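Local coordinates for protein involved in catabolism of external DNA (Legionella pneumophila subsp. pneumophila, PDB 2OO3) that probably methylates one specific adenine of 23S ribosomal RNA at its N6 position, taking the methyl group from S-adenosyl-L-methionine, at residues D16-K19 and H20-T24; Q109-S112 and Q113-L116; Y169-K172 and E173-K176; V201-A204 and W205-F209. One frame throughout, in Å; residues are numbered along the deposited sequence. Where two conformers were deposited one is given.

Contact 1. Residues D16-K19 and H20-T24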
loop_
_atom_site.group_PDB
_atom_site.type_symbol
_atom_site.label_atom_id
_atom_site.label_comp_id
_atom_site.label_asym_id
_atom_site.label_seq_id
_atom_site.Cartn_x
_atom_site.Cartn_y
_atom_site.Cartn_z
ATOM N N ASP A 16 -4.955 -6.230 1.050
ATOM C CA ASP A 16 -5.280 -4.888 1.557
ATOM C C ASP A 16 -4.757 -4.680 2.964
ATOM O O ASP A 16 -4.226 -3.640 3.290
ATOM C CB ASP A 16 -6.789 -4.642 1.541
ATOM C CG ASP A 16 -7.269 -4.018 0.217
ATOM O OD1 ASP A 16 -6.427 -3.780 -0.688
ATOM O OD2 ASP A 16 -8.500 -3.764 0.099
ATOM N N VAL A 17 -4.922 -5.676 3.822
ATOM C CA VAL A 17 -4.514 -5.509 5.205
ATOM C C VAL A 17 -3.012 -5.226 5.298
ATOM O O VAL A 17 -2.587 -4.204 5.893
ATOM C CB VAL A 17 -4.895 -6.735 6.081
ATOM C CG1 VAL A 17 -4.275 -6.590 7.501
ATOM C CG2 VAL A 17 -6.407 -6.849 6.176
ATOM N N ILE A 18 -2.194 -6.096 4.688
ATOM C CA ILE A 18 -0.756 -5.862 4.781
ATOM C C ILE A 18 -0.309 -4.591 4.042
ATOM O O ILE A 18 0.546 -3.822 4.526
ATOM C CB ILE A 18 0.112 -7.088 4.405
ATOM C CG1 ILE A 18 1.621 -6.739 4.545
ATOM C CG2 ILE A 18 -0.145 -7.542 2.983
ATOM C CD1 ILE A 18 2.081 -6.302 6.000
ATOM N N LYS A 19 -0.892 -4.337 2.886
ATOM C CA LYS A 19 -0.548 -3.123 2.136
ATOM C C LYS A 19 -0.895 -1.838 2.920
ATOM O O LYS A 19 -0.105 -0.870 2.969
ATOM C CB LYS A 19 -1.194 -3.200 0.741
ATOM C CG LYS A 19 -1.844 -1.977 0.214
ATOM C CD LYS A 19 -2.574 -2.191 -1.146
ATOM C CE LYS A 19 -3.136 -3.597 -1.344
ATOM N NZ LYS A 19 -3.931 -3.685 -2.605
ATOM N N HIS A 20 -2.067 -1.816 3.543
ATOM C CA HIS A 20 -2.507 -0.600 4.228
ATOM C C HIS A 20 -1.812 -0.376 5.570
ATOM O O HIS A 20 -1.533 0.750 5.923
ATOM C CB HIS A 20 -4.025 -0.575 4.369
ATOM C CG HIS A 20 -4.740 -0.389 3.057
ATOM N ND1 HIS A 20 -6.000 -0.895 2.818
ATOM C CD2 HIS A 20 -4.378 0.269 1.922
ATOM C CE1 HIS A 20 -6.390 -0.555 1.601
ATOM N NE2 HIS A 20 -5.422 0.143 1.033
ATOM N N ILE A 21 -1.500 -1.446 6.300
ATOM C CA ILE A 21 -0.728 -1.277 7.521
ATOM C C ILE A 21 0.648 -0.754 7.153
ATOM O O ILE A 21 1.161 0.161 7.832
ATOM C CB ILE A 21 -0.582 -2.608 8.316
ATOM C CG1 ILE A 21 -1.976 -3.084 8.736
ATOM C CG2 ILE A 21 0.353 -2.406 9.533
ATOM C CD1 ILE A 21 -2.002 -4.515 9.337
ATOM N N THR A 22 1.240 -1.338 6.093
ATOM C CA THR A 22 2.529 -0.858 5.550
ATOM C C THR A 22 2.465 0.635 5.246
ATOM O O THR A 22 3.317 1.395 5.692
ATOM C CB THR A 22 2.952 -1.647 4.313
ATOM O OG1 THR A 22 3.170 -3.021 4.710
ATOM C CG2 THR A 22 4.259 -1.100 3.738
ATOM N N LEU A 23 1.458 1.050 4.488
ATOM C CA LEU A 23 1.236 2.478 4.228
ATOM C C LEU A 23 1.188 3.296 5.533
ATOM O O LEU A 23 1.862 4.311 5.649
ATOM C CB LEU A 23 -0.072 2.660 3.431
ATOM C CG LEU A 23 -0.507 4.102 3.138
ATOM C CD1 LEU A 23 0.570 4.923 2.390
ATOM C CD2 LEU A 23 -1.841 4.097 2.334
ATOM N N THR A 24 0.407 2.853 6.524
ATOM C CA THR A 24 0.293 3.622 7.768
ATOM C C THR A 24 1.638 3.808 8.472
ATOM O O THR A 24 1.886 4.874 9.051
ATOM C CB THR A 24 -0.787 3.097 8.761
ATOM O OG1 THR A 24 -0.360 1.875 9.381
ATOM C CG2 THR A 24 -2.172 2.910 8.073
#
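D16 to H20, V17 to I21, I18 to T22 and K19 to L23 are tied by successive i to i+4 backbone hydrogen bonds, the first of them H20 N to D16 O at 2.8 Å. This is regular α-helix, part of helix 14-30, which lies against strand 161-165 in the Rossmann-like core of the methyltransferase. D16 and H20 project side by side, with H20 CE1 3.8 Å from D16 CG and the carboxylate and imidazole planes 32° apart. H20, predicted to bind S-adenosyl-L-methionine, is anchored by ND1 to Y99 OH. K19 lies alongside H20, its CG 3.8 Å from H20 CD2. A bend at K19 chi3 (31°) then carries NZ back to D16 OD1, a 3.1 Å salt bridge met nearly along the C-O axis, while D166, the predicted proton acceptor, forms a second salt bridge with the same NZ. D16 OD2 accepts from G12 N. V17 CG1 meets I21 CD1 at 3.6 Å, and Y83 of helix 81-90 touches both residues. T22 has its OG1 beside its own backbone N (chi1 -64°), which folds the hydroxyl back along the helix onto I18. I18 O is therefore gripped twice, by T22 N at 3.0 Å and T22 OG1 at 2.7 Å, the two donors arriving from opposite faces of the carbonyl plane.

Contact 2. Residues Q109-S112 and Q113-L116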
loop_
_atom_site.group_PDB
_atom_site.type_symbol
_atom_site.label_atom_id
_atom_site.label_comp_id
_atom_site.label_asym_id
_atom_site.label_seq_id
_atom_site.Cartn_x
_atom_site.Cartn_y
_atom_site.Cartn_z
ATOM N N GLN A 109 -3.607 10.544 8.024
ATOM C CA GLN A 109 -2.304 10.715 8.646
ATOM C C GLN A 109 -1.441 11.904 8.185
ATOM O O GLN A 109 -0.519 12.339 8.910
ATOM C CB GLN A 109 -1.521 9.434 8.449
ATOM C CG GLN A 109 -1.786 8.411 9.558
ATOM C CD GLN A 109 -1.021 7.164 9.279
ATOM O OE1 GLN A 109 -1.345 6.454 8.342
ATOM N NE2 GLN A 109 0.046 6.933 10.018
ATOM N N LEU A 110 -1.698 12.396 6.986
ATOM C CA LEU A 110 -0.925 13.507 6.450
ATOM C C LEU A 110 -1.353 14.834 7.067
ATOM O O LEU A 110 -2.334 14.872 7.819
ATOM C CB LEU A 110 -0.988 13.530 4.913
ATOM C CG LEU A 110 -0.153 12.397 4.275
ATOM C CD1 LEU A 110 -0.331 12.392 2.760
ATOM C CD2 LEU A 110 1.305 12.558 4.593
ATOM N N ARG A 111 -0.607 15.906 6.764
ATOM C CA ARG A 111 -0.813 17.200 7.420
ATOM C C ARG A 111 -1.288 18.256 6.421
ATOM O O ARG A 111 -1.177 18.071 5.204
ATOM C CB ARG A 111 0.499 17.629 8.093
ATOM C CG ARG A 111 0.970 16.535 9.007
ATOM C CD ARG A 111 2.442 16.382 9.091
ATOM N NE ARG A 111 3.154 16.317 7.811
ATOM C CZ ARG A 111 4.467 16.501 7.735
ATOM N NH1 ARG A 111 5.132 16.726 8.866
ATOM N NH2 ARG A 111 5.115 16.481 6.573
ATOM N N SER A 112 -1.790 19.376 6.935
ATOM C CA SER A 112 -2.235 20.458 6.068
ATOM C C SER A 112 -1.135 20.956 5.163
ATOM O O SER A 112 -1.428 21.433 4.059
ATOM C CB SER A 112 -2.792 21.626 6.891
ATOM O OG SER A 112 -1.862 22.018 7.883
ATOM N N GLN A 113 0.135 20.848 5.590
ATOM C CA GLN A 113 1.238 21.346 4.733
ATOM C C GLN A 113 1.598 20.407 3.569
ATOM O O GLN A 113 2.361 20.767 2.679
ATOM C CB GLN A 113 2.511 21.607 5.565
ATOM C CG GLN A 113 3.115 20.295 6.076
ATOM C CD GLN A 113 4.235 20.501 7.042
ATOM O OE1 GLN A 113 5.329 20.927 6.637
ATOM N NE2 GLN A 113 3.998 20.191 8.335
ATOM N N ASP A 114 1.089 19.193 3.586
ATOM C CA ASP A 114 1.535 18.177 2.625
ATOM C C ASP A 114 0.730 18.333 1.363
ATOM O O ASP A 114 -0.225 19.122 1.320
ATOM C CB ASP A 114 1.383 16.761 3.225
ATOM C CG ASP A 114 2.230 16.574 4.479
ATOM O OD1 ASP A 114 3.392 17.068 4.488
ATOM O OD2 ASP A 114 1.758 15.937 5.467
ATOM N N ARG A 115 1.084 17.601 0.320
ATOM C CA ARG A 115 0.290 17.667 -0.912
ATOM C C ARG A 115 0.024 16.276 -1.407
ATOM O O ARG A 115 0.984 15.516 -1.650
ATOM C CB ARG A 115 1.024 18.452 -2.000
ATOM C CG ARG A 115 0.265 18.559 -3.286
ATOM C CD ARG A 115 0.846 19.653 -4.192
ATOM N NE ARG A 115 2.246 19.386 -4.498
ATOM C CZ ARG A 115 2.701 18.882 -5.646
ATOM N NH1 ARG A 115 1.866 18.580 -6.639
ATOM N NH2 ARG A 115 4.008 18.684 -5.793
ATOM N N LEU A 116 -1.260 15.944 -1.551
ATOM C CA LEU A 116 -1.670 14.605 -2.018
ATOM C C LEU A 116 -2.079 14.705 -3.470
ATOM O O LEU A 116 -2.869 15.570 -3.857
ATOM C CB LEU A 116 -2.856 14.038 -1.210
ATOM C CG LEU A 116 -2.657 13.700 0.285
ATOM C CD1 LEU A 116 -2.608 14.959 1.150
ATOM C CD2 LEU A 116 -3.760 12.742 0.757
HETATM O O HOH W 1 -2.408 18.207 2.819
HETATM O O HOH W 2 0.903 21.144 8.292
#
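D114 OD2 is gripped by two nitrogens of R111: the backbone N at 2.7 Å comes in on the anti side of the carboxylate, tilted out of its plane, and NE at 2.8 Å uses the syn lone pair. The NE bond is nearly straight (175°) and lies in the guanidinium plane. Beside it R111 NH2 donates to the syn lone pair of D114 OD1, also at 2.8 Å but tilted 22° from that plane, completing a side-on, two-nitrogen salt bridge. Bends at chi2 and chi3 bring the guanidinium round to the aspartate. With L37 N also donating to OD1, this buried carboxylate is well supplied with donors, which would favour its charged form. The backbone makes a type I β turn from R111 to D114, closed by D114 N to R111 O at 3.0 Å; a water bridges R111 O to D114 O. Q113 stacks its amide on the guanidinium, planes 18° apart, with Q113 NE2 3.6 Å above the plane of R111 and offset toward the rim. A second water joins S112 OG and Q113 N. The outer ends are held by the loop after helix 14-30: R111 NH1 and NH2 donate to K33 O and K35 O, and Q113 NE2 to D34 OD1. L110 CD1 packs on L116 CG at 3.6 Å, so the connection from helix 102-109 into strand 115-119 closes over a small apolar patch that L27 of helix 14-30 and Y39 of strand 38-41 help to line.

Contact 3. Residues Y169-K172 and E173-K176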
loop_
_atom_site.group_PDB
_atom_site.type_symbol
_atom_site.label_atom_id
_atom_site.label_comp_id
_atom_site.label_asym_id
_atom_site.label_seq_id
_atom_site.Cartn_x
_atom_site.Cartn_y
_atom_site.Cartn_z
ATOM N N TYR A 169 -2.403 -5.458 -11.855
ATOM C CA TYR A 169 -1.774 -6.543 -12.624
ATOM C C TYR A 169 -2.818 -7.409 -13.386
ATOM O O TYR A 169 -2.625 -8.618 -13.527
ATOM C CB TYR A 169 -0.883 -7.446 -11.758
ATOM C CG TYR A 169 0.186 -6.689 -11.020
ATOM C CD1 TYR A 169 1.439 -6.463 -11.592
ATOM C CD2 TYR A 169 -0.092 -6.134 -9.781
ATOM C CE1 TYR A 169 2.420 -5.719 -10.924
ATOM C CE2 TYR A 169 0.868 -5.405 -9.093
ATOM C CZ TYR A 169 2.106 -5.189 -9.670
ATOM O OH TYR A 169 3.023 -4.498 -8.952
ATOM N N GLU A 170 -3.930 -6.798 -13.815
ATOM C CA GLU A 170 -4.868 -7.487 -14.704
ATOM C C GLU A 170 -4.232 -7.782 -16.088
ATOM O O GLU A 170 -4.652 -8.728 -16.746
ATOM C CB GLU A 170 -6.234 -6.764 -14.828
ATOM C CG GLU A 170 -6.169 -5.351 -15.431
ATOM C CD GLU A 170 -7.559 -4.725 -15.695
ATOM O OE1 GLU A 170 -8.478 -4.851 -14.834
ATOM O OE2 GLU A 170 -7.729 -4.100 -16.774
ATOM N N ARG A 171 -3.250 -6.980 -16.521
ATOM C CA ARG A 171 -2.439 -7.325 -17.706
ATOM C C ARG A 171 -1.064 -7.838 -17.270
ATOM O O ARG A 171 -0.410 -7.259 -16.398
ATOM C CB ARG A 171 -2.278 -6.152 -18.680
ATOM C CG ARG A 171 -3.626 -5.557 -19.213
ATOM C CD ARG A 171 -3.427 -4.301 -20.071
ATOM N NE ARG A 171 -2.934 -3.160 -19.287
ATOM C CZ ARG A 171 -1.672 -2.729 -19.293
ATOM N NH1 ARG A 171 -0.758 -3.324 -20.056
ATOM N NH2 ARG A 171 -1.326 -1.701 -18.531
ATOM N N LYS A 172 -0.633 -8.925 -17.899
ATOM C CA LYS A 172 0.670 -9.518 -17.664
ATOM C C LYS A 172 1.744 -8.451 -17.875
ATOM O O LYS A 172 2.753 -8.401 -17.155
ATOM C CB LYS A 172 0.852 -10.652 -18.681
ATOM C CG LYS A 172 2.128 -11.403 -18.644
ATOM C CD LYS A 172 2.065 -12.318 -19.851
ATOM C CE LYS A 172 3.384 -12.675 -20.404
ATOM N NZ LYS A 172 3.218 -13.863 -21.297
ATOM N N GLU A 173 1.519 -7.577 -18.852
ATOM C CA GLU A 173 2.547 -6.584 -19.186
ATOM C C GLU A 173 2.820 -5.600 -18.039
ATOM O O GLU A 173 3.876 -4.986 -18.001
ATOM C CB GLU A 173 2.187 -5.854 -20.486
ATOM C CG GLU A 173 2.202 -6.771 -21.762
ATOM C CD GLU A 173 1.021 -7.792 -21.867
ATOM O OE1 GLU A 173 -0.076 -7.540 -21.291
ATOM O OE2 GLU A 173 1.211 -8.847 -22.556
ATOM N N GLU A 174 1.876 -5.464 -17.104
ATOM C CA GLU A 174 2.071 -4.599 -15.920
ATOM C C GLU A 174 3.300 -4.990 -15.097
ATOM O O GLU A 174 3.919 -4.143 -14.426
ATOM C CB GLU A 174 0.820 -4.597 -15.052
ATOM C CG GLU A 174 -0.375 -3.925 -15.755
ATOM C CD GLU A 174 -1.609 -3.826 -14.859
ATOM O OE1 GLU A 174 -1.486 -3.248 -13.750
ATOM O OE2 GLU A 174 -2.692 -4.337 -15.264
ATOM N N TYR A 175 3.663 -6.277 -15.147
ATOM C CA TYR A 175 4.801 -6.768 -14.368
ATOM C C TYR A 175 6.138 -6.266 -14.922
ATOM O O TYR A 175 7.158 -6.329 -14.242
ATOM C CB TYR A 175 4.819 -8.292 -14.358
ATOM C CG TYR A 175 3.782 -8.956 -13.487
ATOM C CD1 TYR A 175 4.046 -9.231 -12.139
ATOM C CD2 TYR A 175 2.576 -9.359 -14.019
ATOM C CE1 TYR A 175 3.096 -9.899 -11.337
ATOM C CE2 TYR A 175 1.607 -9.995 -13.229
ATOM C CZ TYR A 175 1.875 -10.278 -11.905
ATOM O OH TYR A 175 0.907 -10.925 -11.164
ATOM N N LYS A 176 6.141 -5.814 -16.173
ATOM C CA LYS A 176 7.316 -5.115 -16.722
ATOM C C LYS A 176 7.131 -3.608 -16.856
ATOM O O LYS A 176 8.110 -2.863 -16.707
ATOM C CB LYS A 176 7.802 -5.728 -18.044
ATOM C CG LYS A 176 6.808 -5.805 -19.105
ATOM C CD LYS A 176 7.514 -6.005 -20.455
ATOM C CE LYS A 176 6.557 -5.683 -21.610
ATOM N NZ LYS A 176 5.682 -6.866 -21.856
HETATM O O HOH W 3 -1.341 -11.191 -12.187
HETATM O O HOH W 4 -4.799 -2.541 -16.535
HETATM O O HOH W 5 -1.045 -5.109 -22.284
HETATM O O HOH W 6 -2.588 -9.642 -20.403
#
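E174, near the beginning of helix 174-188, reaches back to hold the loop that precedes it. Its CG sits beside its own backbone N (chi1 -67°) and the chain stays extended at chi2, which takes the carboxylate to the amides of Y169 and R171. E174 OE2 accepts from R171 N at 3.0 Å in an almost straight bond (173°), met on the anti side and tilted out of the carboxylate plane; E174 OE1 takes Y169 N at 3.1 Å from above that plane. The type I turn from R171 to E174 is closed by E174 N to R171 O at 3.0 Å, and Y175 N follows with K172 O at 3.1 Å. R171 folds at chi3, bringing its guanidinium over E174 so that E174 CG lies 3.7 Å from R171 NH2, against one face; E177 OE1 is the salt-bridge partner of that nitrogen. E173 bends at chi2, and its OE1 is joined to R171 NH1 through a water. The side chains of Y169 and Y175 run nearly perpendicular, but their rings are inclined by only 41°. Y169 CD1 stands over the centre of the Y175 ring, 3.6 Å above it, while K172 O lies at the edge of the same ring, near its plane. Y169 OH is fixed by W197 O. The sequence D166, P167, S168, Y169 resembles the (D/N/S)PP(Y/F/W) motif of amino-methyltransferases that modify adenine, with Y169 at the aromatic position; D166 at its head is the predicted proton acceptor, and E174 tethers the end of this motif loop to the next helix.

Contact 4. Residues V201-A204 and W205-F209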
loop_
_atom_site.group_PDB
_atom_site.type_symbol
_atom_site.label_atom_id
_atom_site.label_comp_id
_atom_site.label_asym_id
_atom_site.label_seq_id
_atom_site.Cartn_x
_atom_site.Cartn_y
_atom_site.Cartn_z
ATOM N N VAL A 201 0.694 -14.670 -7.932
ATOM C CA VAL A 201 -0.317 -15.435 -8.654
ATOM C C VAL A 201 0.406 -16.446 -9.563
ATOM O O VAL A 201 0.030 -17.617 -9.653
ATOM C CB VAL A 201 -1.214 -14.517 -9.520
ATOM C CG1 VAL A 201 -2.251 -15.344 -10.278
ATOM C CG2 VAL A 201 -1.909 -13.441 -8.666
ATOM N N ASN A 202 1.447 -15.976 -10.229
ATOM C CA ASN A 202 2.283 -16.851 -11.044
ATOM C C ASN A 202 3.718 -16.535 -10.627
ATOM O O ASN A 202 4.236 -15.445 -10.908
ATOM C CB ASN A 202 2.049 -16.605 -12.545
ATOM C CG ASN A 202 2.839 -17.565 -13.415
ATOM O OD1 ASN A 202 3.914 -18.009 -13.023
ATOM N ND2 ASN A 202 2.302 -17.907 -14.591
ATOM N N LYS A 203 4.347 -17.469 -9.916
ATOM C CA LYS A 203 5.681 -17.234 -9.369
ATOM C C LYS A 203 6.677 -16.716 -10.406
ATOM O O LYS A 203 7.523 -15.896 -10.098
ATOM C CB LYS A 203 6.271 -18.511 -8.740
ATOM C CG LYS A 203 7.701 -18.253 -8.212
ATOM C CD LYS A 203 7.810 -18.506 -6.703
ATOM C CE LYS A 203 9.113 -17.930 -6.085
ATOM N NZ LYS A 203 8.939 -16.495 -5.660
ATOM N N ALA A 204 6.600 -17.218 -11.628
ATOM C CA ALA A 204 7.560 -16.846 -12.643
ATOM C C ALA A 204 7.428 -15.358 -12.995
ATOM O O ALA A 204 8.417 -14.649 -13.168
ATOM C CB ALA A 204 7.343 -17.711 -13.876
ATOM N N TRP A 205 6.200 -14.898 -13.120
ATOM C CA TRP A 205 5.950 -13.507 -13.445
ATOM C C TRP A 205 6.435 -12.626 -12.303
ATOM O O TRP A 205 7.081 -11.632 -12.538
ATOM C CB TRP A 205 4.464 -13.263 -13.660
ATOM C CG TRP A 205 3.867 -13.928 -14.893
ATOM C CD1 TRP A 205 4.531 -14.668 -15.858
ATOM C CD2 TRP A 205 2.505 -13.871 -15.304
ATOM N NE1 TRP A 205 3.642 -15.066 -16.841
ATOM C CE2 TRP A 205 2.396 -14.601 -16.516
ATOM C CE3 TRP A 205 1.355 -13.255 -14.775
ATOM C CZ2 TRP A 205 1.195 -14.740 -17.190
ATOM C CZ3 TRP A 205 0.157 -13.390 -15.453
ATOM C CH2 TRP A 205 0.090 -14.131 -16.658
ATOM N N THR A 206 6.079 -12.988 -11.077
ATOM C CA THR A 206 6.550 -12.252 -9.898
ATOM C C THR A 206 8.095 -12.200 -9.795
ATOM O O THR A 206 8.666 -11.143 -9.520
ATOM C CB THR A 206 5.891 -12.794 -8.613
ATOM O OG1 THR A 206 4.466 -12.596 -8.707
ATOM C CG2 THR A 206 6.426 -12.049 -7.405
ATOM N N GLU A 207 8.772 -13.318 -10.080
ATOM C CA GLU A 207 10.228 -13.341 -10.027
ATOM C C GLU A 207 10.859 -12.433 -11.099
ATOM O O GLU A 207 11.928 -11.843 -10.869
ATOM C CB GLU A 207 10.774 -14.773 -10.153
ATOM C CG GLU A 207 10.559 -15.673 -8.903
ATOM C CD GLU A 207 11.248 -15.112 -7.639
ATOM O OE1 GLU A 207 12.283 -14.440 -7.752
ATOM O OE2 GLU A 207 10.741 -15.303 -6.526
ATOM N N GLN A 208 10.216 -12.331 -12.269
ATOM C CA GLN A 208 10.716 -11.434 -13.323
ATOM C C GLN A 208 10.538 -9.962 -12.944
ATOM O O GLN A 208 11.408 -9.114 -13.211
ATOM C CB GLN A 208 10.052 -11.738 -14.660
ATOM C CG GLN A 208 10.548 -13.094 -15.276
ATOM C CD GLN A 208 9.640 -13.560 -16.396
ATOM O OE1 GLN A 208 9.739 -13.061 -17.513
ATOM N NE2 GLN A 208 8.735 -14.509 -16.097
ATOM N N PHE A 209 9.399 -9.675 -12.335
ATOM C CA PHE A 209 9.113 -8.352 -11.751
ATOM C C PHE A 209 10.180 -8.024 -10.698
ATOM O O PHE A 209 10.819 -6.960 -10.746
ATOM C CB PHE A 209 7.699 -8.394 -11.133
ATOM C CG PHE A 209 7.344 -7.193 -10.263
ATOM C CD1 PHE A 209 6.794 -6.046 -10.827
ATOM C CD2 PHE A 209 7.538 -7.237 -8.875
ATOM C CE1 PHE A 209 6.443 -4.928 -10.010
ATOM C CE2 PHE A 209 7.211 -6.121 -8.060
ATOM C CZ PHE A 209 6.664 -4.980 -8.632
HETATM O O HOH W 7 2.175 -13.148 -9.991
#
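N202 carries its CG anti to the backbone N (chi1 -176°), while W205 turns its CG beside its own N (chi1 -68°), and these torsions lay the asparagine amide across the indole. The two planes are 17° apart; N202 ND2 stands over one face, 3.8 Å from W205 CE2, and N202 CB makes a CH-π contact over the five-membered ring. The same asparagine is the N-cap of helix 203-216: its OD1 accepts from A204 N at 3.1 Å, and its main-chain O takes T206 N at 3.1 Å. Two residues on, A204 O is bonded by Q208 N at 3.1 Å and by Q208 NE2 at 2.9 Å, from opposite faces of its plane, the side-chain amide coming from well above it. K203 and E207 form a salt bridge, although the 2.3 Å between K203 NZ and E207 OE2 is too short to be trusted in detail. A water accepts from N202 N and donates to T206 OG1, which also bonds P199 O. Helix 203-216 starts just after strand 193-200 with W205 resting on K172, and T206 and F209 pack on Y175 of helix 174-188.

The contacts follow one another along the chain as numbered. Contact 1, on helix 14-30, has its centre about 5 Å from that of the chain; contact 2, about 19 Å away between centres, touches it where Q109 NE2 probably bonds T24 O. Contacts 3 and 4 lie beyond the chain's centre from contact 2, about 10 Å apart between centres, and pack directly: W205 meets Y175, and F209 meets Y169. Contacts 2, 3 and 4 each mark a junction between a strand of the mixed sheet and a helix. Contacts 1 and 3 border the predicted active site, the side chains of K19 and Y169 being about 3 and 6 Å from that of D166.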